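Local structure of 3-methylaspartate ammonia-lyase (1KKR) at residues 108-113 and 155-160; 148-153 and 371-376. The protein catalyses the reversible elimination of ammonia from (2S,3S)-3-methylaspartate to give mesaconate, with magnesium as its cofactor. All coordinates share one frame; numbering follows the deposited sequence.

Overall arrangement
From the N terminus, the chain first reaches 108-113, at the start of helix 110-118, passes through helix 128-146, and then enters 148-153 and 155-160, near the two ends of helix 150-157. Contact 1 closes a mostly helical loop of 41 residues within the N-terminal part of the protein. Contact 2 opens inside that loop and closes 217 residues later on helix 365-378, after seven of the eight parallel barrel strands. The two loops therefore cross rather than nest. Helix 150-157 serves both, joining the N-terminal part to the TIM barrel. With centres about 11 Å apart, the contacts meet directly through the R148-D156 salt bridge and F109 packing on V153.

Contact 1. Residues 108-113 and 155-160; sequences AFLPNA and CDEWQL
The carboxylate of E157 takes two consecutive backbone amides, F109 N and L110 N, where the chain turns into helix 110-118. E157 is in the last turn of helix 150-157, which ends in a Schellman motif with Q159 at positive phi; both helices belong to the enolase-like N-terminal part of the lyase. F109 N donates to E157 OE2 at 2.7 Å, nearly straight at 163°, and L110 N donates to E157 OE1 at 2.9 Å, more bent. Each oxygen uses its syn lone pair, so the carboxylate meets the backbone as a fork and its rotation is fixed. An extended chain beyond CG carries it to the two amides. The negative charge lies at the start of a helix and would be expected to gain from the helix dipole. Around the fork, E157 OE2 also packs on F109 CB at 3.4 Å.

W158 supplies the apolar half. L110 crosses its indole at about a right angle, with CD2 over the six-membered ring, 4.1 Å from the centroid and 13° off the normal, a CH-pi contact. Meanwhile W158 NE1 is hydrogen-bonded to D343 on helix 339-350, whose V342 and L346 also touch the indole. F109, its CG anti to the backbone N (chi1 168°), swings the phenyl inward onto L138, L139 and T142 of helix 128-146. Its rim meets that of the indole, CE2 lying 3.9 Å from W158 CH2. The same indole carbon, CH2, also has L110 CD1 at 3.4 Å.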
ATOM      1  N   ALA A 108      -4.481  18.607  24.465  1.00 24.48           N
ATOM      2  CA  ALA A 108      -3.042  18.383  24.256  1.00 24.22           C
ATOM      3  C   ALA A 108      -2.793  16.900  23.996  1.00 23.09           C
ATOM      4  O   ALA A 108      -3.618  16.077  24.323  1.00 22.36           O
ATOM      5  CB  ALA A 108      -2.269  18.828  25.467  1.00 25.04           C
ATOM      6  N   PHE A 109      -1.614  16.578  23.502  1.00 22.90           N
ATOM      7  CA  PHE A 109      -1.193  15.219  23.183  1.00 22.41           C
ATOM      8  C   PHE A 109      -0.303  14.541  24.211  1.00 22.45           C
ATOM      9  O   PHE A 109      -0.559  13.423  24.616  1.00 21.02           O
ATOM     10  CB  PHE A 109      -0.461  15.290  21.827  1.00 22.38           C
ATOM     11  CG  PHE A 109       0.290  14.034  21.461  1.00 21.00           C
ATOM     12  CD1 PHE A 109      -0.378  12.822  21.367  1.00 18.86           C
ATOM     13  CD2 PHE A 109       1.656  14.064  21.169  1.00 21.67           C
ATOM     14  CE1 PHE A 109       0.301  11.653  21.056  1.00 18.13           C
ATOM     15  CE2 PHE A 109       2.331  12.883  20.822  1.00 22.52           C
ATOM     16  CZ  PHE A 109       1.631  11.683  20.748  1.00 20.00           C
ATOM     17  N   LEU A 110       0.710  15.243  24.701  1.00 22.95           N
ATOM     18  CA  LEU A 110       1.760  14.592  25.485  1.00 24.43           C
ATOM     19  C   LEU A 110       1.383  13.981  26.824  1.00 24.01           C
ATOM     20  O   LEU A 110       1.796  12.866  27.139  1.00 24.35           O
ATOM     21  CB  LEU A 110       2.943  15.578  25.624  1.00 25.50           C
ATOM     22  CG  LEU A 110       4.408  15.150  25.594  1.00 31.14           C
ATOM     23  CD1 LEU A 110       4.833  14.002  24.733  1.00 34.34           C
ATOM     24  CD2 LEU A 110       5.207  16.428  25.182  1.00 33.95           C
ATOM     25  N   PRO A 111       0.637  14.693  27.637  1.00 23.91           N
ATOM     26  CA  PRO A 111       0.216  14.093  28.892  1.00 23.82           C
ATOM     27  C   PRO A 111      -0.577  12.775  28.594  1.00 23.22           C
ATOM     28  O   PRO A 111      -0.360  11.728  29.215  1.00 23.11           O
ATOM     29  CB  PRO A 111      -0.639  15.179  29.547  1.00 23.78           C
ATOM     30  CG  PRO A 111      -0.304  16.445  28.836  1.00 25.50           C
ATOM     31  CD  PRO A 111       0.147  16.071  27.441  1.00 23.77           C
ATOM     32  N   ASN A 112      -1.444  12.781  27.591  1.00 22.49           N
ATOM     33  CA  ASN A 112      -2.128  11.504  27.276  1.00 21.69           C
ATOM     34  C   ASN A 112      -1.115  10.410  26.855  1.00 21.22           C
ATOM     35  O   ASN A 112      -1.226   9.237  27.215  1.00 20.61           O
ATOM     36  CB  ASN A 112      -3.193  11.689  26.176  1.00 21.47           C
ATOM     37  CG  ASN A 112      -4.383  12.466  26.653  1.00 21.52           C
ATOM     38  OD1 ASN A 112      -4.690  12.436  27.841  1.00 23.02           O
ATOM     39  ND2 ASN A 112      -5.082  13.154  25.732  1.00 19.29           N
ATOM     40  N   ALA A 113      -0.150  10.803  26.045  1.00 21.11           N
ATOM     41  CA  ALA A 113       0.786   9.861  25.482  1.00 21.56           C
ATOM     42  C   ALA A 113       1.602   9.245  26.602  1.00 22.38           C
ATOM     43  O   ALA A 113       1.869   8.046  26.620  1.00 22.46           O
ATOM     44  CB  ALA A 113       1.679  10.535  24.449  1.00 21.91           C
ATOM     45  N   CYS A 155       5.162  20.065  16.447  1.00 23.32           N
ATOM     46  CA  CYS A 155       5.889  21.337  16.457  1.00 24.11           C
ATOM     47  C   CYS A 155       5.535  22.224  17.667  1.00 24.49           C
ATOM     48  O   CYS A 155       6.420  22.770  18.334  1.00 24.91           O
ATOM     49  CB  CYS A 155       5.628  22.069  15.157  1.00 23.51           C
ATOM     50  SG  CYS A 155       6.495  21.320  13.783  1.00 24.76           S
ATOM     51  N   ASP A 156       4.249  22.342  17.952  1.00 24.71           N
ATOM     52  CA  ASP A 156       3.770  23.163  19.035  1.00 24.77           C
ATOM     53  C   ASP A 156       4.193  22.625  20.378  1.00 24.69           C
ATOM     54  O   ASP A 156       4.650  23.394  21.220  1.00 24.49           O
ATOM     55  CB  ASP A 156       2.246  23.231  19.056  1.00 24.84           C
ATOM     56  CG  ASP A 156       1.674  24.192  18.037  1.00 26.03           C
ATOM     57  OD1 ASP A 156       2.421  24.976  17.458  1.00 26.76           O
ATOM     58  OD2 ASP A 156       0.471  24.247  17.742  1.00 26.53           O
ATOM     59  N   GLU A 157       3.998  21.327  20.619  1.00 24.10           N
ATOM     60  CA  GLU A 157       4.270  20.784  21.965  1.00 23.71           C
ATOM     61  C   GLU A 157       5.733  20.589  22.214  1.00 23.85           C
ATOM     62  O   GLU A 157       6.167  20.378  23.360  1.00 22.57           O
ATOM     63  CB  GLU A 157       3.501  19.477  22.272  1.00 23.69           C
ATOM     64  CG  GLU A 157       1.998  19.667  22.147  1.00 23.07           C
ATOM     65  CD  GLU A 157       1.118  18.620  22.839  1.00 24.07           C
ATOM     66  OE1 GLU A 157       1.596  17.781  23.593  1.00 24.81           O
ATOM     67  OE2 GLU A 157      -0.099  18.616  22.594  1.00 23.19           O
ATOM     68  N   TRP A 158       6.513  20.577  21.154  1.00 24.07           N
ATOM     69  CA  TRP A 158       7.961  20.397  21.369  1.00 25.02           C
ATOM     70  C   TRP A 158       8.694  21.703  21.038  1.00 24.75           C
ATOM     71  O   TRP A 158       9.907  21.740  20.977  1.00 24.19           O
ATOM     72  CB  TRP A 158       8.561  19.281  20.537  1.00 24.77           C
ATOM     73  CG  TRP A 158       8.518  17.858  21.142  1.00 25.56           C
ATOM     74  CD1 TRP A 158       9.551  17.166  21.685  1.00 26.44           C
ATOM     75  CD2 TRP A 158       7.404  16.975  21.167  1.00 25.02           C
ATOM     76  NE1 TRP A 158       9.148  15.905  22.053  1.00 25.42           N
ATOM     77  CE2 TRP A 158       7.831  15.757  21.727  1.00 25.30           C
ATOM     78  CE3 TRP A 158       6.090  17.077  20.746  1.00 22.11           C
ATOM     79  CZ2 TRP A 158       6.973  14.675  21.918  1.00 22.72           C
ATOM     80  CZ3 TRP A 158       5.248  15.984  20.910  1.00 22.93           C
ATOM     81  CH2 TRP A 158       5.683  14.821  21.514  1.00 20.42           C
ATOM     82  N   GLN A 159       7.921  22.730  20.711  1.00 25.40           N
ATOM     83  CA  GLN A 159       8.437  24.037  20.358  1.00 25.94           C
ATOM     84  C   GLN A 159       9.471  23.911  19.273  1.00 26.44           C
ATOM     85  O   GLN A 159      10.642  24.195  19.470  1.00 26.71           O
ATOM     86  CB  GLN A 159       8.983  24.752  21.658  1.00 26.34           C
ATOM     87  N   LEU A 160       9.029  23.478  18.094  1.00 27.15           N
ATOM     88  CA  LEU A 160       9.908  23.322  16.942  1.00 27.41           C
ATOM     89  C   LEU A 160       9.392  24.247  15.856  1.00 27.94           C
ATOM     90  O   LEU A 160       8.194  24.473  15.759  1.00 27.29           O
ATOM     91  CB  LEU A 160       9.833  21.898  16.355  1.00 27.38           C
ATOM     92  CG  LEU A 160       9.999  20.808  17.403  1.00 29.24           C
ATOM     93  CD1 LEU A 160       9.668  19.417  16.912  1.00 30.12           C
ATOM     94  CD2 LEU A 160      11.444  20.862  17.872  1.00 31.30           C
TER

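Contact 2. Residues 148-153 and 371-376; sequences RLKTEV and CVHVAL
H373 presents its imidazole to the first turn of helix 150-157, where T151 N donates to H373 ND1 at 3.1 Å. The contact joins a helix of the N-terminal part to helix 365-378 of the C-terminal TIM barrel, which follows strand 354-357 and leads to strand 382-384. The amide lies close to the ring plane, 12° out of it, although the bond is bent, with an angle of 140° at the hydrogen. H373 NE2 is hydrogen-bonded to E401 of helix 392-410, so the ring is held from both nitrogens; this is consistent with a neutral imidazole carrying its proton on NE2.

Packing is tight around this buried ring. T151 and H373 approach at about a right angle, their CA atoms only 4.4 Å apart, and T151 OG1 comes within 2.8 Å of H373 ND1. K150 CE sits over one face of the ring, offset toward its rim: the bend at chi3 brings it to 4.0 Å from the ring centroid, 20° off the normal, as a CH-pi contact. The ammonium group beyond it makes a salt bridge with D140 of helix 128-146. T405 of helix 392-410 touches T151, H373 and L376.

The other side is looser and partly exposed. L149, at the N-cap position, approaches the ring edge only through CB, 4.2 Å from H373 CE1. E152 sets out with its CB away from helix 365-378, and its OE1 accepts L149 N at 2.9 Å through its anti lone pair. On the buried side, T151 CG2, anti to the backbone N, reaches L376 CB at 3.8 Å.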
ATOM      1  N   ARG A 148      -5.532  21.671  13.692  1.00 24.54           N
ATOM      2  CA  ARG A 148      -4.143  21.609  13.345  1.00 22.81           C
ATOM      3  C   ARG A 148      -3.927  20.292  12.622  1.00 22.11           C
ATOM      4  O   ARG A 148      -4.726  19.364  12.722  1.00 20.11           O
ATOM      5  CB  ARG A 148      -3.297  21.615  14.644  1.00 22.53           C
ATOM      6  CG  ARG A 148      -3.100  23.027  15.251  1.00 23.90           C
ATOM      7  CD  ARG A 148      -2.372  23.132  16.574  1.00 21.90           C
ATOM      8  NE  ARG A 148      -3.033  22.419  17.648  1.00 21.71           N
ATOM      9  CZ  ARG A 148      -2.443  22.117  18.766  1.00 21.87           C
ATOM     10  NH1 ARG A 148      -1.190  22.511  18.932  1.00 23.19           N
ATOM     11  NH2 ARG A 148      -3.095  21.492  19.732  1.00 19.75           N
ATOM     12  N   LEU A 149      -2.852  20.243  11.869  1.00 21.52           N
ATOM     13  CA  LEU A 149      -2.340  18.990  11.354  1.00 22.30           C
ATOM     14  C   LEU A 149      -1.543  18.314  12.465  1.00 21.75           C
ATOM     15  O   LEU A 149      -1.002  19.003  13.354  1.00 22.62           O
ATOM     16  CB  LEU A 149      -1.379  19.267  10.214  1.00 21.93           C
ATOM     17  CG  LEU A 149      -1.989  20.143   9.101  1.00 25.97           C
ATOM     18  CD1 LEU A 149      -1.053  20.268   7.903  1.00 27.76           C
ATOM     19  CD2 LEU A 149      -3.277  19.561   8.606  1.00 28.04           C
ATOM     20  N   LYS A 150      -1.411  16.985  12.381  1.00 20.83           N
ATOM     21  CA  LYS A 150      -0.580  16.223  13.341  1.00 19.93           C
ATOM     22  C   LYS A 150       0.854  16.844  13.462  1.00 20.07           C
ATOM     23  O   LYS A 150       1.367  17.031  14.578  1.00 17.94           O
ATOM     24  CB  LYS A 150      -0.552  14.736  12.982  1.00 20.01           C
ATOM     25  CG  LYS A 150      -1.871  13.999  13.262  1.00 18.75           C
ATOM     26  CD  LYS A 150      -1.790  12.496  12.893  1.00 17.74           C
ATOM     27  CE  LYS A 150      -1.722  12.267  11.399  1.00 18.19           C
ATOM     28  NZ  LYS A 150      -3.050  12.674  10.830  1.00 16.31           N
ATOM     29  N   THR A 151       1.444  17.220  12.321  1.00 20.15           N
ATOM     30  CA  THR A 151       2.745  17.841  12.299  1.00 20.97           C
ATOM     31  C   THR A 151       2.784  19.061  13.179  1.00 21.75           C
ATOM     32  O   THR A 151       3.766  19.264  13.896  1.00 20.44           O
ATOM     33  CB  THR A 151       3.169  18.287  10.920  1.00 21.60           C
ATOM     34  OG1 THR A 151       3.151  17.190   9.992  1.00 21.60           O
ATOM     35  CG2 THR A 151       4.601  18.606  10.972  1.00 22.44           C
ATOM     36  N   GLU A 152       1.793  19.935  13.034  1.00 22.20           N
ATOM     37  CA  GLU A 152       1.765  21.150  13.848  1.00 23.34           C
ATOM     38  C   GLU A 152       1.668  20.868  15.340  1.00 23.02           C
ATOM     39  O   GLU A 152       2.250  21.593  16.137  1.00 24.09           O
ATOM     40  CB  GLU A 152       0.662  22.103  13.418  1.00 23.12           C
ATOM     41  CG  GLU A 152       0.810  22.538  11.981  1.00 25.76           C
ATOM     42  CD  GLU A 152      -0.410  23.276  11.459  1.00 27.98           C
ATOM     43  OE1 GLU A 152      -1.564  22.805  11.554  1.00 26.15           O
ATOM     44  OE2 GLU A 152      -0.206  24.367  10.956  1.00 30.21           O
ATOM     45  N   VAL A 153       0.917  19.853  15.724  1.00 22.19           N
ATOM     46  CA  VAL A 153       0.744  19.540  17.132  1.00 21.59           C
ATOM     47  C   VAL A 153       2.145  19.211  17.721  1.00 22.16           C
ATOM     48  O   VAL A 153       2.555  19.689  18.802  1.00 20.29           O
ATOM     49  CB  VAL A 153      -0.281  18.365  17.385  1.00 21.42           C
ATOM     50  CG1 VAL A 153      -0.275  17.992  18.785  1.00 19.92           C
ATOM     51  CG2 VAL A 153      -1.759  18.729  17.057  1.00 19.01           C
ATOM     52  N   CYS A 371       3.560   8.551  10.972  1.00 19.14           N
ATOM     53  CA  CYS A 371       5.005   8.743  11.014  1.00 19.59           C
ATOM     54  C   CYS A 371       5.495   9.900  10.103  1.00 20.31           C
ATOM     55  O   CYS A 371       6.481  10.578  10.428  1.00 19.73           O
ATOM     56  CB  CYS A 371       5.691   7.453  10.644  1.00 19.27           C
ATOM     57  SG  CYS A 371       5.671   6.236  11.964  1.00 20.15           S
ATOM     58  N   VAL A 372       4.787  10.139   8.991  1.00 19.69           N
ATOM     59  CA  VAL A 372       5.173  11.233   8.063  1.00 19.77           C
ATOM     60  C   VAL A 372       5.126  12.622   8.818  1.00 18.87           C
ATOM     61  O   VAL A 372       6.030  13.471   8.692  1.00 18.32           O
ATOM     62  CB  VAL A 372       4.297  11.249   6.839  1.00 19.99           C
ATOM     63  CG1 VAL A 372       4.596  12.515   6.046  1.00 20.67           C
ATOM     64  CG2 VAL A 372       4.551   9.975   5.926  1.00 20.27           C
ATOM     65  N   HIS A 373       4.123  12.787   9.676  1.00 18.08           N
ATOM     66  CA  HIS A 373       3.904  14.015  10.456  1.00 18.64           C
ATOM     67  C   HIS A 373       4.979  14.172  11.521  1.00 19.10           C
ATOM     68  O   HIS A 373       5.570  15.244  11.716  1.00 20.46           O
ATOM     69  CB  HIS A 373       2.475  14.057  11.012  1.00 18.64           C
ATOM     70  CG  HIS A 373       1.433  14.326   9.960  1.00 19.68           C
ATOM     71  ND1 HIS A 373       0.836  15.552   9.807  1.00 19.92           N
ATOM     72  CD2 HIS A 373       0.914  13.538   8.979  1.00 20.84           C
ATOM     73  CE1 HIS A 373      -0.004  15.517   8.785  1.00 20.18           C
ATOM     74  NE2 HIS A 373       0.024  14.308   8.263  1.00 19.17           N
ATOM     75  N   VAL A 374       5.274  13.062  12.158  1.00 20.11           N
ATOM     76  CA  VAL A 374       6.337  12.975  13.122  1.00 20.21           C
ATOM     77  C   VAL A 374       7.652  13.403  12.485  1.00 19.41           C
ATOM     78  O   VAL A 374       8.384  14.209  13.069  1.00 17.81           O
ATOM     79  CB  VAL A 374       6.450  11.572  13.736  1.00 20.68           C
ATOM     80  CG1 VAL A 374       7.742  11.488  14.528  1.00 20.86           C
ATOM     81  CG2 VAL A 374       5.155  11.231  14.626  1.00 23.54           C
ATOM     82  N   ALA A 375       7.889  12.988  11.248  1.00 19.29           N
ATOM     83  CA  ALA A 375       9.156  13.292  10.596  1.00 19.71           C
ATOM     84  C   ALA A 375       9.203  14.736  10.144  1.00 20.33           C
ATOM     85  O   ALA A 375      10.220  15.438  10.322  1.00 21.36           O
ATOM     86  CB  ALA A 375       9.407  12.336   9.385  1.00 20.57           C
ATOM     87  N   LEU A 376       8.140  15.194   9.503  1.00 19.62           N
ATOM     88  CA  LEU A 376       8.120  16.574   9.045  1.00 19.96           C
ATOM     89  C   LEU A 376       8.390  17.508  10.248  1.00 20.37           C
ATOM     90  O   LEU A 376       9.046  18.515  10.112  1.00 20.34           O
ATOM     91  CB  LEU A 376       6.788  16.919   8.381  1.00 19.23           C
ATOM     92  CG  LEU A 376       6.654  16.300   7.000  1.00 21.97           C
ATOM     93  CD1 LEU A 376       5.225  16.486   6.465  1.00 21.39           C
ATOM     94  CD2 LEU A 376       7.673  16.956   6.090  1.00 23.38           C
TER